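Local coordinates for Serine/threonine protein phosphatase Stp1 (PDB 2PK0) that removes phosphate groups from phosphoserine and phosphothreonine residues of proteins, as a metal-dependent phosphatase of the PP2C family, at residues N195-T200 with G234-T239; L11-Q16 with L228-G233. All coordinates share one frame; numbering follows the deposited sequence.

Contact 1 of 2, residues N195-T200 with G234-T239; sequences NSDGLT and GLDNIT. With MG (magnesium ion), chain F.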
loop_
_atom_site.group_PDB
_atom_site.type_symbol
_atom_site.label_atom_id
_atom_site.label_comp_id
_atom_site.label_asym_id
_atom_site.label_seq_id
_atom_site.Cartn_x
_atom_site.Cartn_y
_atom_site.Cartn_z
ATOM N N ASN A 195 1.028 -1.186 4.134
ATOM C CA ASN A 195 -0.167 -1.949 4.503
ATOM C C ASN A 195 -1.526 -1.453 3.946
ATOM O O ASN A 195 -1.694 -0.282 3.584
ATOM C CB ASN A 195 -0.250 -2.108 6.017
ATOM C CG ASN A 195 -0.419 -0.800 6.713
ATOM O OD1 ASN A 195 -1.535 -0.375 6.988
ATOM N ND2 ASN A 195 0.681 -0.134 6.989
ATOM N N SER A 196 -2.497 -2.359 3.907
ATOM C CA SER A 196 -3.863 -2.013 3.530
ATOM C C SER A 196 -4.523 -1.595 4.819
ATOM O O SER A 196 -3.945 -1.810 5.888
ATOM C CB SER A 196 -4.591 -3.217 2.939
ATOM O OG SER A 196 -4.644 -4.277 3.876
ATOM N N ASP A 197 -5.730 -1.035 4.742
ATOM C CA ASP A 197 -6.342 -0.428 5.919
ATOM C C ASP A 197 -6.661 -1.424 7.033
ATOM O O ASP A 197 -6.779 -1.035 8.189
ATOM C CB ASP A 197 -7.564 0.445 5.570
ATOM C CG ASP A 197 -8.630 -0.294 4.741
ATOM O OD1 ASP A 197 -8.381 -1.438 4.308
ATOM O OD2 ASP A 197 -9.729 0.264 4.498
ATOM N N GLY A 198 -6.738 -2.706 6.695
ATOM C CA GLY A 198 -7.068 -3.739 7.657
ATOM C C GLY A 198 -6.053 -3.907 8.773
ATOM O O GLY A 198 -6.383 -4.423 9.836
ATOM N N LEU A 199 -4.816 -3.485 8.536
ATOM C CA LEU A 199 -3.830 -3.471 9.595
ATOM C C LEU A 199 -4.092 -2.275 10.490
ATOM O O LEU A 199 -4.389 -2.420 11.674
ATOM C CB LEU A 199 -2.401 -3.415 9.050
ATOM C CG LEU A 199 -1.365 -3.602 10.174
ATOM C CD1 LEU A 199 -1.375 -5.042 10.645
ATOM C CD2 LEU A 199 0.050 -3.190 9.741
ATOM N N THR A 200 -4.022 -1.090 9.899
ATOM C CA THR A 200 -4.076 0.150 10.658
ATOM C C THR A 200 -5.458 0.567 11.197
ATOM O O THR A 200 -5.543 1.458 12.044
ATOM C CB THR A 200 -3.472 1.278 9.839
ATOM O OG1 THR A 200 -3.883 1.117 8.480
ATOM C CG2 THR A 200 -1.934 1.214 9.908
ATOM N N GLY A 234 -10.300 -8.171 13.200
ATOM C CA GLY A 234 -10.121 -8.711 11.853
ATOM C C GLY A 234 -11.218 -8.356 10.854
ATOM O O GLY A 234 -11.504 -9.138 9.943
ATOM N N LEU A 235 -11.821 -7.176 10.999
ATOM C CA LEU A 235 -13.001 -6.816 10.222
ATOM C C LEU A 235 -12.778 -6.630 8.736
ATOM O O LEU A 235 -13.731 -6.458 7.989
ATOM C CB LEU A 235 -13.640 -5.543 10.757
ATOM C CG LEU A 235 -14.042 -5.501 12.227
ATOM C CD1 LEU A 235 -14.757 -4.219 12.499
ATOM C CD2 LEU A 235 -14.916 -6.664 12.600
ATOM N N ASP A 236 -11.534 -6.661 8.294
ATOM C CA ASP A 236 -11.235 -6.432 6.897
ATOM C C ASP A 236 -10.022 -7.274 6.562
ATOM O O ASP A 236 -9.365 -7.776 7.466
ATOM C CB ASP A 236 -10.972 -4.939 6.661
ATOM C CG ASP A 236 -10.847 -4.573 5.186
ATOM O OD1 ASP A 236 -11.047 -5.419 4.288
ATOM O OD2 ASP A 236 -10.511 -3.410 4.900
ATOM N N ASN A 237 -9.760 -7.456 5.267
ATOM C CA ASN A 237 -8.548 -8.103 4.795
ATOM C C ASN A 237 -7.327 -7.331 5.260
ATOM O O ASN A 237 -7.308 -6.110 5.191
ATOM C CB ASN A 237 -8.535 -8.184 3.270
ATOM C CG ASN A 237 -9.783 -8.824 2.695
ATOM O OD1 ASN A 237 -10.275 -8.398 1.646
ATOM N ND2 ASN A 237 -10.285 -9.863 3.352
ATOM N N ILE A 238 -6.328 -8.046 5.765
ATOM C CA ILE A 238 -5.088 -7.427 6.246
ATOM C C ILE A 238 -3.969 -7.847 5.328
ATOM O O ILE A 238 -3.872 -9.023 4.991
ATOM C CB ILE A 238 -4.732 -7.946 7.615
ATOM C CG1 ILE A 238 -6.000 -8.145 8.445
ATOM C CG2 ILE A 238 -3.770 -7.026 8.269
ATOM C CD1 ILE A 238 -5.861 -9.212 9.512
ATOM N N THR A 239 -3.127 -6.905 4.911
ATOM C CA THR A 239 -2.084 -7.192 3.926
ATOM C C THR A 239 -0.910 -6.278 4.181
ATOM O O THR A 239 -1.088 -5.070 4.243
ATOM C CB THR A 239 -2.612 -6.996 2.498
ATOM O OG1 THR A 239 -3.560 -8.036 2.207
ATOM C CG2 THR A 239 -1.500 -7.085 1.488
HETATM MG MG MG F . -9.456 -2.758 3.147
HETATM O O HOH W 1 -11.558 -1.593 6.434
HETATM O O HOH W 2 -10.989 -1.293 2.743
HETATM O O HOH W 3 -10.797 -3.856 1.808
HETATM O O HOH W 4 -8.097 -4.412 2.855
#

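Contact 2 of 2, residues L11-Q16 with L228-G233; sequences LTDIGQ and LANHRG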
loop_
_atom_site.group_PDB
_atom_site.type_symbol
_atom_site.label_atom_id
_atom_site.label_comp_id
_atom_site.label_asym_id
_atom_site.label_seq_id
_atom_site.Cartn_x
_atom_site.Cartn_y
_atom_site.Cartn_z
ATOM N N LEU A 11 2.966 -10.601 3.422
ATOM C CA LEU A 11 1.944 -11.464 4.011
ATOM C C LEU A 11 0.560 -10.915 3.727
ATOM O O LEU A 11 0.330 -9.699 3.829
ATOM C CB LEU A 11 2.117 -11.619 5.543
ATOM C CG LEU A 11 1.215 -12.671 6.252
ATOM C CD1 LEU A 11 1.413 -14.081 5.667
ATOM C CD2 LEU A 11 1.400 -12.721 7.749
ATOM N N THR A 12 -0.363 -11.804 3.378
ATOM C CA THR A 12 -1.766 -11.422 3.326
ATOM C C THR A 12 -2.617 -12.360 4.172
ATOM O O THR A 12 -2.289 -13.536 4.321
ATOM C CB THR A 12 -2.330 -11.331 1.878
ATOM O OG1 THR A 12 -3.658 -10.806 1.942
ATOM C CG2 THR A 12 -2.377 -12.699 1.199
ATOM N N ASP A 13 -3.694 -11.818 4.738
ATOM C CA ASP A 13 -4.648 -12.584 5.534
ATOM C C ASP A 13 -6.064 -12.119 5.252
ATOM O O ASP A 13 -6.321 -10.925 5.067
ATOM C CB ASP A 13 -4.367 -12.460 7.034
ATOM C CG ASP A 13 -5.112 -13.505 7.846
ATOM O OD1 ASP A 13 -4.539 -14.582 8.097
ATOM O OD2 ASP A 13 -6.279 -13.278 8.214
ATOM N N ILE A 14 -6.984 -13.074 5.257
ATOM C CA ILE A 14 -8.360 -12.811 4.905
ATOM C C ILE A 14 -9.045 -11.970 5.976
ATOM O O ILE A 14 -9.841 -11.100 5.642
ATOM C CB ILE A 14 -9.120 -14.151 4.566
ATOM C CG1 ILE A 14 -10.438 -13.905 3.839
ATOM C CG2 ILE A 14 -9.338 -15.046 5.796
ATOM C CD1 ILE A 14 -10.976 -15.172 3.216
ATOM N N GLY A 15 -8.678 -12.183 7.244
ATOM C CA GLY A 15 -9.359 -11.572 8.390
ATOM C C GLY A 15 -10.392 -12.501 9.020
ATOM O O GLY A 15 -10.885 -13.417 8.369
ATOM N N GLN A 16 -10.720 -12.252 10.287
ATOM C CA GLN A 16 -11.711 -13.028 11.043
ATOM C C GLN A 16 -13.092 -12.975 10.429
ATOM O O GLN A 16 -13.750 -14.003 10.279
ATOM C CB GLN A 16 -11.825 -12.509 12.477
ATOM C CG GLN A 16 -10.723 -12.963 13.385
ATOM C CD GLN A 16 -10.888 -14.401 13.773
ATOM O OE1 GLN A 16 -9.964 -15.209 13.648
ATOM N NE2 GLN A 16 -12.081 -14.743 14.238
ATOM N N LEU A 228 -2.420 -10.154 15.697
ATOM C CA LEU A 228 -2.925 -9.038 16.500
ATOM C C LEU A 228 -4.090 -8.293 15.846
ATOM O O LEU A 228 -5.048 -7.940 16.522
ATOM C CB LEU A 228 -1.799 -8.050 16.833
ATOM C CG LEU A 228 -2.180 -6.956 17.832
ATOM C CD1 LEU A 228 -2.748 -7.565 19.114
ATOM C CD2 LEU A 228 -1.011 -6.033 18.130
ATOM N N ALA A 229 -4.018 -8.086 14.533
ATOM C CA ALA A 229 -5.093 -7.420 13.825
ATOM C C ALA A 229 -6.367 -8.253 13.856
ATOM O O ALA A 229 -7.471 -7.717 13.942
ATOM C CB ALA A 229 -4.677 -7.094 12.412
ATOM N N ASN A 230 -6.204 -9.568 13.815
ATOM C CA ASN A 230 -7.334 -10.476 13.962
ATOM C C ASN A 230 -7.900 -10.452 15.382
ATOM O O ASN A 230 -9.132 -10.430 15.549
ATOM C CB ASN A 230 -6.944 -11.899 13.536
ATOM C CG ASN A 230 -6.892 -12.058 12.026
ATOM O OD1 ASN A 230 -7.723 -11.496 11.321
ATOM N ND2 ASN A 230 -5.924 -12.822 11.523
ATOM N N HIS A 231 -7.013 -10.431 16.388
ATOM C CA HIS A 231 -7.425 -10.381 17.785
ATOM C C HIS A 231 -8.192 -9.114 18.072
ATOM O O HIS A 231 -9.168 -9.142 18.793
ATOM C CB HIS A 231 -6.241 -10.470 18.751
ATOM C CG HIS A 231 -5.787 -11.871 19.030
ATOM N ND1 HIS A 231 -6.647 -12.868 19.440
ATOM C CD2 HIS A 231 -4.558 -12.438 18.975
ATOM C CE1 HIS A 231 -5.972 -13.992 19.610
ATOM N NE2 HIS A 231 -4.702 -13.759 19.330
ATOM N N ARG A 232 -7.773 -8.004 17.482
ATOM C CA ARG A 232 -8.515 -6.751 17.598
ATOM C C ARG A 232 -9.841 -6.740 16.853
ATOM O O ARG A 232 -10.642 -5.834 17.051
ATOM C CB ARG A 232 -7.675 -5.580 17.102
ATOM C CG ARG A 232 -6.407 -5.347 17.893
ATOM C CD ARG A 232 -6.673 -4.947 19.323
ATOM N NE ARG A 232 -5.414 -4.754 20.045
ATOM C CZ ARG A 232 -4.716 -3.620 20.041
ATOM N NH1 ARG A 232 -3.581 -3.534 20.727
ATOM N NH2 ARG A 232 -5.155 -2.568 19.348
ATOM N N GLY A 233 -10.084 -7.717 15.987
ATOM C CA GLY A 233 -11.387 -7.800 15.320
ATOM C C GLY A 233 -11.367 -8.449 13.953
ATOM O O GLY A 233 -12.306 -9.189 13.590
#

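Contact 1 of 2, residues N195-T200 with G234-T239
Asp-197 and Asp-236 meet across a magnesium ion in the metal centre of the PP2C fold. Asp-197 OD1 and Asp-236 OD2 each bind the magnesium at 2.1 Å. The two side chains cross at about a right angle, and their carboxylate planes are 76° apart. The metal bridges Asp-197 OD1 and Asp-236 OD2, which lie 3.0 Å apart. Asp-41, from strand 35-43, also binds this ion, and three waters complete the shell. Two of these waters donate to the outer carboxylate oxygens, one to Asp-197 OD2 and one to Asp-236 OD1. The third lies 3.0 Å from Asn-237 O and may donate to it. A further water donates to Asp-236 OD2 and, weakly, to Asp-197 OD2.

Behind the metal the backbones lie close. Gly-198 sits against 234-239, and its CA makes a CH...O contact with Asn-237 O at 3.4 Å. Ser-196 OG, turned between its own N and carbonyl carbon (chi1 60°), hydrogen-bonds to Asp-23. Leu-199 CD1 packs on Ile-238 CG2 at 3.9 Å, and helix 218-231 lies against both side chains. One backbone hydrogen bond joins the segments: Ser-196 N to Thr-239 O, 3.1 Å.

Contact 2 of 2, residues L11-Q16 with L228-G233
Gln-16 and Asn-230 have the nearest CA atoms across the contact, 5.8 Å apart. Strand 6-13 ends at Asp-13 and the chain turns into a loop. Opposite it, helix 218-231 finishes in a Schellman motif. Gly-233 has positive phi, and its N bonds back to Asn-230 O at 2.9 Å. Gly-15 also has positive phi.

Asp-13 shapes the turn on the strand side. Its OD2 accepts from Gly-15 N at 2.8 Å, which makes an Asx turn. The N-H meets the anti side of the carboxylate and lies 26° out of its plane.

Asn-230 is the main link between the segments. Its CG stands beside the backbone N (chi1 -77°), which directs the amide from the last helical turn toward the loop. The side chains of Asp-13 and Asn-230 come from opposite directions. Asn-230 ND2 donates to Asp-13 OD2 in a nearly straight but weak bond of 3.4 Å. The carboxylate and amide planes are 62° apart. The other end of the amide, Asn-230 OD1, accepts weakly from Gln-16 N at 3.3 Å, and this bond is well bent.

Gln-16 CB and CG rest on the helix end. Gln-16 CB is 3.5 Å from Gly-233 O, and Gln-16 CG is 3.7 Å from Asn-230 O.

One amide therefore uses both its donor and its acceptor to join the strand end to the helix end. Asp-13 OD2 serves two N-H donors. Its shorter bond lies inside the loop, and both bonds between the segments are weak, consistent with a light polar link at the protein surface.

Overall arrangement
Contacts 1 and 2 lie with their centres 7 Å apart, on the same side of the chain's centre. Strands 6-13 and 238-245 are neighbours in one antiparallel sheet, and helix 218-231 leads through Gly-233 straight into 234-239. Direct bonds also join the contacts. Asn-237 ND2 of contact 1 probably donates to Ile-14 O of contact 2 at 2.6 Å. Thr-239 OG1 and Thr-12 OG1 are 2.8 Å apart in a probable hydrogen bond. Ile-238 CD1 packs against Asn-230 OD1 at 3.5 Å. Contact 1 holds two of the three protein ligands of one magnesium. Contact 2 binds no metal, and its Gly-15 lies about 10 Å from a bound magnesium.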